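Local coordinates for protein tail component (PDB 5LY8) that probably binds host cell-wall saccharides through modules such as this one, the second carbohydrate-binding module of the evolved distal tail protein of a Lactobacillus phage, at residues N33-F38 with G120-S125; Q95-V100 with D228-W233; Y162-N167 with I186-G191. All coordinates share one frame; numbering follows the deposited sequence.

All three contacts lie in one all-beta module. Contact 2 pairs two strands of its six-stranded antiparallel sheet, whereas contact 1 sets a loop against a strand of the other large sheet; their centres are 16 Å apart and their nearest atoms about 6 Å. Contact 3 borders contact 2: strands 94-103 and 166-175 are neighbours in the sheet, and separately Arg-99 NE packs 3.7 Å from Ile-186 CD1. Contacts 1 and 3, with centres 27 Å apart, fall on opposite sides of the chain's centre. Magnesium is closest to contact 2, the side chain of Asp-228 lying about 5 Å from an ion at the site of Asp-21, Gly-59 and Gln-227. Contact 1 is away from the metal sites.

Contact 1. Residues N33-F38 with G120-S125; sequences NGVTAF and GKIVAS
A loop laid across a beta hairpin makes this contact: Val-35 and Ala-37, between strands 30-31 and 49-50, rest on Gly-120, Ile-122 and Ser-125 of the turn and second strand of the hairpin 110-118/121-130. Methyl groups make the contact, against each other and against two oxygens. Val-35 and Ile-122 carry the largest shares. Val-35 has CG1 anti to the backbone N (chi1 -172°) and both methyls straddling the carbonyl oxygen of Gly-120; CG2 approaches Gly-120 O to 3.6 Å. CG1 also touches the tip of the isoleucine, 3.7 Å from Ile-122 CD1, where the two side chains slide past one another in opposite directions. Ile-122 leaves its backbone at an angle to the loop, and its CG1-CD1 arm reaches back between the two small loop side chains, so that Ala-37 CB packs 4.0 Å from Ile-122 CG1. On its other flank the same methyl meets the serine, with Ala-37 CB 3.4 Å from Ser-125 OG. That hydroxyl is hydrogen-bonded to Asn-115 OD1. Asn-115 ND2 in turn bonds Val-35 O, so one amide on strand 110-118 ties loop and strand together, while the carboxylate of Glu-113 receives the backbone N-H groups of Ala-37 and Phe-38. Between Val-35 and Ala-37, Thr-36 points away, its hydroxyl bonded to Asn-48. Gly-120 has a positive phi (87°), a backbone shape that suits glycine, in the tight turn leading into strand 121-130. The two large sheets of the module are consistent with the beta-sandwich of the concanavalin clan. Beyond Ile-122 the chain turns a corner before Ser-125 again points at the loop: Val-123 and Ala-124 both face Leu-116, a classic beta bulge in the antiparallel hairpin.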
# COMPACT_ATOMS: atom_id res chain seq x y z
N ASN A 33 -4.73 2.70 13.46
CA ASN A 33 -3.67 2.55 14.46
C ASN A 33 -2.46 1.84 13.87
O ASN A 33 -1.79 1.05 14.57
CB ASN A 33 -4.23 1.81 15.70
CG ASN A 33 -4.49 0.34 15.44
OD1 ASN A 33 -4.65 -0.10 14.29
ND2 ASN A 33 -4.44 -0.48 16.49
N GLY A 34 -2.18 2.10 12.60
CA GLY A 34 -1.06 1.47 11.92
C GLY A 34 0.12 2.38 11.70
O GLY A 34 0.31 3.37 12.42
N VAL A 35 0.90 2.05 10.68
CA VAL A 35 2.14 2.78 10.39
C VAL A 35 2.03 3.40 9.01
O VAL A 35 1.68 2.72 8.04
CB VAL A 35 3.36 1.83 10.44
CG1 VAL A 35 4.66 2.63 10.33
CG2 VAL A 35 3.37 0.97 11.70
N THR A 36 2.33 4.71 8.93
CA THR A 36 2.35 5.44 7.65
C THR A 36 3.77 5.77 7.26
O THR A 36 4.64 5.80 8.12
CB THR A 36 1.53 6.73 7.72
OG1 THR A 36 2.16 7.65 8.63
CG2 THR A 36 0.10 6.48 8.12
N ALA A 37 4.02 5.99 5.96
CA ALA A 37 5.36 6.22 5.45
C ALA A 37 5.62 7.64 4.98
O ALA A 37 6.76 8.11 5.06
CB ALA A 37 5.65 5.24 4.31
N PHE A 38 4.59 8.35 4.48
CA PHE A 38 4.80 9.68 3.90
C PHE A 38 5.65 10.54 4.85
O PHE A 38 5.27 10.75 6.01
CB PHE A 38 3.47 10.36 3.61
CG PHE A 38 3.68 11.74 3.02
CD1 PHE A 38 4.19 11.89 1.74
CD2 PHE A 38 3.40 12.87 3.76
CE1 PHE A 38 4.39 13.15 1.20
CE2 PHE A 38 3.63 14.14 3.22
CZ PHE A 38 4.12 14.27 1.94
N GLY A 120 6.69 -2.04 14.35
CA GLY A 120 6.23 -0.66 14.29
C GLY A 120 6.91 0.23 13.27
O GLY A 120 6.59 1.43 13.22
N LYS A 121 7.84 -0.30 12.48
CA LYS A 121 8.54 0.50 11.49
C LYS A 121 8.23 0.01 10.10
O LYS A 121 8.06 -1.20 9.89
CB LYS A 121 10.06 0.42 11.73
CG LYS A 121 10.50 1.16 13.00
CD LYS A 121 12.03 1.29 13.07
CE LYS A 121 12.50 1.89 14.38
NZ LYS A 121 12.20 3.35 14.44
N ILE A 122 8.19 0.93 9.13
CA ILE A 122 8.07 0.55 7.74
C ILE A 122 9.28 -0.29 7.31
O ILE A 122 10.43 0.09 7.55
CB ILE A 122 8.02 1.82 6.85
CG1 ILE A 122 6.81 2.72 7.15
CG2 ILE A 122 8.08 1.45 5.34
CD1 ILE A 122 5.43 2.09 6.76
N VAL A 123 8.97 -1.40 6.62
CA VAL A 123 9.95 -2.20 5.92
C VAL A 123 9.80 -1.90 4.42
O VAL A 123 10.79 -1.61 3.75
CB VAL A 123 9.87 -3.70 6.26
CG1 VAL A 123 10.77 -4.54 5.35
CG2 VAL A 123 10.23 -3.93 7.72
N ALA A 124 8.56 -1.94 3.90
CA ALA A 124 8.32 -1.58 2.49
C ALA A 124 7.03 -0.80 2.40
O ALA A 124 6.06 -1.11 3.09
CB ALA A 124 8.23 -2.85 1.62
N SER A 125 7.01 0.21 1.51
CA SER A 125 5.82 1.04 1.30
C SER A 125 5.61 1.31 -0.16
O SER A 125 6.48 1.91 -0.82
CB SER A 125 5.96 2.37 2.05
OG SER A 125 4.85 3.21 1.76

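Contact 2. Residues Q95-V100 with D228-W233; sequences QFVNRV and DSYFEW
Asn-98 OD1 is gripped twice, by Trp-226 NE1 and by Ser-229 OG, which donates to Asn-98 OD1 at 2.6 Å, tilted from the carbonyl plane, and is itself hydrogen-bonded to Tyr-18 OH. This buried amide oxygen belongs to the second and third strands across the six-stranded antiparallel sheet, next to edge strand 11-20; segments 95-100 and 228-233 run 177° apart with axes 4.7 Å from each other. Gln-95/Glu-232 and Val-97/Tyr-230 are hydrogen-bonded pairs with two backbone bonds each. Arg-99/Asp-228 contributes the bond from Arg-99 N to Asp-228 O, while Asp-228 N is buried without a partner. Between them lie the non-hydrogen-bonded pairs Phe-96/Phe-231 and Asn-98/Ser-229, whose side chains share the inner face against strand 110-118 and the loop residue Ile-206. There the two phenylalanine side chains cross at about a right angle, with Phe-96 CB 3.9 Å from Phe-231 CD1, and the amide nitrogen of Asn-98 sits over a face of the Phe-96 ring, toward its rim. On the other face, Tyr-230 CG stands between its backbone N and carbonyl carbon (chi1 62°), which swings the ring over the neighbouring strand; Val-97 CB then makes a CH-pi contact 3.8 Å from the centroid of the Tyr-230 ring. Gln-95 comes to the edge of that ring with its amide nearly perpendicular, and its NE2 donates to Glu-232 OE2 at 3.1 Å, a fairly straight bond (161°) on the syn side but out of the carboxylate plane. Arg-16 salt-bridges Glu-232 OE1 and makes a cation-pi contact with Tyr-230; His-19 bonds Asp-228 OD1, at the end of the strand pair that borders the magnesium site of Asp-21, Gly-59 and Gln-227. A water donates to Asp-228 OD2 at 2.7 Å and, more weakly, to Val-97 O at 3.0 Å.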
# COMPACT_ATOMS: atom_id res chain seq x y z
N GLN A 95 4.11 -12.45 -1.13
CA GLN A 95 3.44 -11.47 -1.97
C GLN A 95 2.30 -10.86 -1.19
O GLN A 95 1.56 -11.56 -0.48
CB GLN A 95 3.00 -11.98 -3.34
CG GLN A 95 1.91 -13.02 -3.35
CD GLN A 95 1.34 -13.21 -4.73
OE1 GLN A 95 1.50 -12.35 -5.62
NE2 GLN A 95 0.57 -14.27 -4.92
N PHE A 96 2.16 -9.55 -1.34
CA PHE A 96 1.13 -8.73 -0.67
C PHE A 96 0.37 -8.02 -1.77
O PHE A 96 0.97 -7.20 -2.46
CB PHE A 96 1.86 -7.76 0.24
CG PHE A 96 1.06 -6.73 0.99
CD1 PHE A 96 -0.09 -7.08 1.70
CD2 PHE A 96 1.51 -5.43 1.08
CE1 PHE A 96 -0.78 -6.14 2.46
CE2 PHE A 96 0.82 -4.48 1.84
CZ PHE A 96 -0.31 -4.84 2.55
N VAL A 97 -0.90 -8.38 -1.96
CA VAL A 97 -1.66 -7.97 -3.14
C VAL A 97 -2.89 -7.21 -2.73
O VAL A 97 -3.71 -7.74 -1.94
CB VAL A 97 -2.04 -9.21 -3.98
CG1 VAL A 97 -2.78 -8.82 -5.26
CG2 VAL A 97 -0.80 -10.05 -4.33
N ASN A 98 -3.08 -6.02 -3.31
CA ASN A 98 -4.22 -5.18 -2.99
C ASN A 98 -4.85 -4.67 -4.25
O ASN A 98 -4.19 -3.98 -5.03
CB ASN A 98 -3.76 -4.03 -2.12
CG ASN A 98 -3.52 -4.49 -0.71
OD1 ASN A 98 -4.47 -4.69 0.04
ND2 ASN A 98 -2.26 -4.72 -0.35
N ARG A 99 -6.12 -5.02 -4.47
CA ARG A 99 -6.84 -4.58 -5.67
C ARG A 99 -7.54 -3.27 -5.39
O ARG A 99 -8.25 -3.17 -4.39
CB ARG A 99 -7.87 -5.64 -6.08
CG ARG A 99 -8.59 -5.25 -7.36
CD ARG A 99 -9.37 -6.41 -7.93
NE ARG A 99 -10.20 -5.92 -9.04
CZ ARG A 99 -10.58 -6.66 -10.08
NH1 ARG A 99 -10.21 -7.93 -10.17
NH2 ARG A 99 -11.32 -6.12 -11.04
N VAL A 100 -7.37 -2.29 -6.28
CA VAL A 100 -7.99 -0.98 -6.12
C VAL A 100 -8.64 -0.57 -7.44
O VAL A 100 -8.31 -1.09 -8.52
CB VAL A 100 -6.96 0.12 -5.69
CG1 VAL A 100 -6.41 -0.16 -4.30
CG2 VAL A 100 -5.82 0.26 -6.71
N ASP A 228 -10.01 -5.84 -2.68
CA ASP A 228 -9.51 -7.12 -2.21
C ASP A 228 -8.15 -6.88 -1.59
O ASP A 228 -7.41 -5.99 -2.02
CB ASP A 228 -9.36 -8.10 -3.41
CG ASP A 228 -9.25 -9.55 -3.00
OD1 ASP A 228 -10.29 -10.15 -2.63
OD2 ASP A 228 -8.11 -10.07 -2.93
N SER A 229 -7.81 -7.69 -0.58
CA SER A 229 -6.50 -7.62 0.05
C SER A 229 -6.08 -9.00 0.51
O SER A 229 -6.88 -9.70 1.13
CB SER A 229 -6.56 -6.70 1.27
OG SER A 229 -5.28 -6.45 1.83
N TYR A 230 -4.81 -9.36 0.31
CA TYR A 230 -4.31 -10.61 0.90
C TYR A 230 -2.82 -10.53 1.01
O TYR A 230 -2.14 -9.81 0.27
CB TYR A 230 -4.77 -11.89 0.17
CG TYR A 230 -4.33 -12.03 -1.26
CD1 TYR A 230 -3.10 -12.61 -1.58
CD2 TYR A 230 -5.17 -11.65 -2.30
CE1 TYR A 230 -2.73 -12.81 -2.91
CE2 TYR A 230 -4.79 -11.82 -3.63
CZ TYR A 230 -3.58 -12.42 -3.93
OH TYR A 230 -3.20 -12.55 -5.25
N PHE A 231 -2.29 -11.37 1.90
CA PHE A 231 -0.86 -11.56 2.05
C PHE A 231 -0.63 -13.05 2.08
O PHE A 231 -1.34 -13.78 2.80
CB PHE A 231 -0.36 -10.96 3.36
CG PHE A 231 1.11 -11.20 3.62
CD1 PHE A 231 2.06 -10.26 3.28
CD2 PHE A 231 1.55 -12.41 4.18
CE1 PHE A 231 3.42 -10.49 3.53
CE2 PHE A 231 2.91 -12.65 4.39
CZ PHE A 231 3.83 -11.69 4.09
N GLU A 232 0.36 -13.52 1.31
CA GLU A 232 0.78 -14.91 1.32
C GLU A 232 2.26 -15.06 1.48
O GLU A 232 3.01 -14.40 0.77
CB GLU A 232 0.42 -15.62 -0.00
CG GLU A 232 -1.03 -15.66 -0.41
CD GLU A 232 -1.27 -16.28 -1.78
OE1 GLU A 232 -2.39 -16.80 -1.98
OE2 GLU A 232 -0.41 -16.12 -2.69
N TRP A 233 2.67 -16.00 2.34
CA TRP A 233 4.04 -16.46 2.34
C TRP A 233 4.16 -17.37 1.12
O TRP A 233 3.24 -18.15 0.86
CB TRP A 233 4.34 -17.27 3.60
CG TRP A 233 4.35 -16.45 4.85
CD1 TRP A 233 3.47 -16.55 5.89
CD2 TRP A 233 5.27 -15.41 5.20
NE1 TRP A 233 3.84 -15.69 6.90
CE2 TRP A 233 4.94 -14.99 6.50
CE3 TRP A 233 6.38 -14.85 4.56
CZ2 TRP A 233 5.65 -13.97 7.16
CZ3 TRP A 233 7.07 -13.83 5.20
CH2 TRP A 233 6.69 -13.40 6.48
O HOH W 1 -6.02 -8.48 -3.70

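Contact 3. Residues Y162-N167 with I186-G191; sequences YYRDGN and IDLGDG
Tyr-162 turns its ring edge to Gly-191, whose CA lies near the ring plane, while its CD2 rests over a face of the Tyr-163 ring, toward the rim; Arg-185 makes a cation-pi contact with the Tyr-162 ring. The carboxylate of Asp-190 is nearly coplanar with the Tyr-162 ring, whose OH comes 3.3 Å from Asp-190 CB; Tyr-163 OH approaches Gly-191 C to 3.2 Å. At the edge of the Arg-164 guanidinium lies Leu-188 CD1, 4.1 Å from Arg-164 NH1.

Asp-187 grips Asn-167 with both carboxylate oxygens. Asn-167 N donates to Asp-187 OD1 at 3.0 Å from above the carboxylate plane, and Asn-167 ND2 reaches the syn lone pair of Asp-187 OD2 at 2.8 Å, the two flat groups standing 83° apart. Asn-167 CG, anti to its carbonyl carbon (chi1 -61°), brings ND2 to Asp-187 OD2. Ile-186 N closes the pair with a bond to Asn-167 O of 3.1 Å. One water links Asp-165 O with Asp-187 OD1, another Asn-167 O with Asp-187 N. Ahead of the strand, Tyr-163 centres an inverse gamma turn. The contact closes the open end of the antiparallel hairpin of strands 166-175 and 178-185, near Gln-227 of a magnesium site.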
# COMPACT_ATOMS: atom_id res chain seq x y z
N TYR A 162 -1.60 5.87 -20.76
CA TYR A 162 -1.40 4.46 -20.54
C TYR A 162 -2.05 4.05 -19.20
O TYR A 162 -2.74 3.10 -19.13
CB TYR A 162 0.10 4.14 -20.56
CG TYR A 162 0.53 2.69 -20.40
CD1 TYR A 162 0.78 1.90 -21.50
CD2 TYR A 162 0.66 2.11 -19.17
CE1 TYR A 162 1.15 0.57 -21.37
CE2 TYR A 162 1.04 0.80 -19.05
CZ TYR A 162 1.28 0.03 -20.15
OH TYR A 162 1.68 -1.27 -20.00
N TYR A 163 -1.79 4.84 -18.17
CA TYR A 163 -2.29 4.57 -16.82
C TYR A 163 -3.57 5.32 -16.61
O TYR A 163 -3.60 6.38 -15.97
CB TYR A 163 -1.24 4.92 -15.78
CG TYR A 163 -0.08 3.97 -15.84
CD1 TYR A 163 -0.11 2.75 -15.16
CD2 TYR A 163 1.07 4.29 -16.55
CE1 TYR A 163 0.97 1.88 -15.20
CE2 TYR A 163 2.17 3.43 -16.58
CZ TYR A 163 2.11 2.22 -15.90
OH TYR A 163 3.17 1.35 -15.95
N ARG A 164 -4.64 4.80 -17.20
CA ARG A 164 -5.95 5.43 -17.19
C ARG A 164 -6.67 5.12 -15.89
O ARG A 164 -6.31 4.19 -15.16
CB ARG A 164 -6.81 4.90 -18.36
CG ARG A 164 -6.29 5.30 -19.76
CD ARG A 164 -6.99 4.50 -20.86
NE ARG A 164 -7.02 5.20 -22.14
CZ ARG A 164 -7.11 4.61 -23.33
NH1 ARG A 164 -7.16 3.29 -23.42
NH2 ARG A 164 -7.14 5.34 -24.44
N ASP A 165 -7.73 5.87 -15.60
CA ASP A 165 -8.58 5.54 -14.46
C ASP A 165 -9.04 4.07 -14.58
O ASP A 165 -9.34 3.60 -15.69
CB ASP A 165 -9.83 6.40 -14.50
CG ASP A 165 -9.66 7.89 -14.26
OD1 ASP A 165 -8.54 8.31 -13.88
OD2 ASP A 165 -10.67 8.61 -14.35
N GLY A 166 -9.08 3.35 -13.47
CA GLY A 166 -9.58 1.98 -13.55
C GLY A 166 -9.03 1.06 -12.50
O GLY A 166 -8.64 1.48 -11.42
N ASN A 167 -9.03 -0.23 -12.82
CA ASN A 167 -8.70 -1.30 -11.90
C ASN A 167 -7.24 -1.69 -11.93
O ASN A 167 -6.67 -1.95 -12.99
CB ASN A 167 -9.57 -2.53 -12.26
CG ASN A 167 -11.06 -2.24 -12.13
OD1 ASN A 167 -11.55 -1.93 -11.03
ND2 ASN A 167 -11.80 -2.33 -13.26
N ILE A 186 -5.18 -4.18 -14.59
CA ILE A 186 -6.14 -5.27 -14.74
C ILE A 186 -6.97 -5.10 -16.05
O ILE A 186 -7.21 -6.07 -16.75
CB ILE A 186 -7.08 -5.37 -13.48
CG1 ILE A 186 -6.27 -5.66 -12.18
CG2 ILE A 186 -8.23 -6.42 -13.69
CD1 ILE A 186 -7.06 -5.58 -10.91
N ASP A 187 -7.40 -3.87 -16.35
CA ASP A 187 -8.26 -3.59 -17.50
C ASP A 187 -7.59 -3.68 -18.85
O ASP A 187 -8.26 -4.00 -19.84
CB ASP A 187 -8.88 -2.19 -17.38
CG ASP A 187 -9.67 -1.92 -16.13
OD1 ASP A 187 -9.71 -0.75 -15.69
OD2 ASP A 187 -10.24 -2.90 -15.55
N LEU A 188 -6.29 -3.34 -18.92
CA LEU A 188 -5.62 -3.22 -20.22
C LEU A 188 -4.36 -4.07 -20.44
O LEU A 188 -3.86 -4.12 -21.57
CB LEU A 188 -5.30 -1.73 -20.48
CG LEU A 188 -6.49 -0.76 -20.56
CD1 LEU A 188 -6.02 0.69 -20.46
CD2 LEU A 188 -7.30 -0.94 -21.86
N GLY A 189 -3.86 -4.71 -19.38
CA GLY A 189 -2.69 -5.57 -19.46
C GLY A 189 -1.41 -4.87 -19.05
O GLY A 189 -1.32 -3.64 -19.12
N ASP A 190 -0.40 -5.65 -18.65
CA ASP A 190 0.91 -5.14 -18.23
C ASP A 190 0.76 -4.17 -17.05
O ASP A 190 -0.06 -4.43 -16.17
CB ASP A 190 1.73 -4.57 -19.43
CG ASP A 190 1.96 -5.57 -20.52
OD1 ASP A 190 2.20 -6.76 -20.20
OD2 ASP A 190 1.88 -5.19 -21.71
N GLY A 191 1.53 -3.09 -17.03
CA GLY A 191 1.52 -2.13 -15.94
C GLY A 191 2.90 -1.78 -15.43
O GLY A 191 3.90 -1.97 -16.15
O HOH W 2 -8.42 1.37 -17.14
O HOH W 3 -6.18 -1.16 -15.55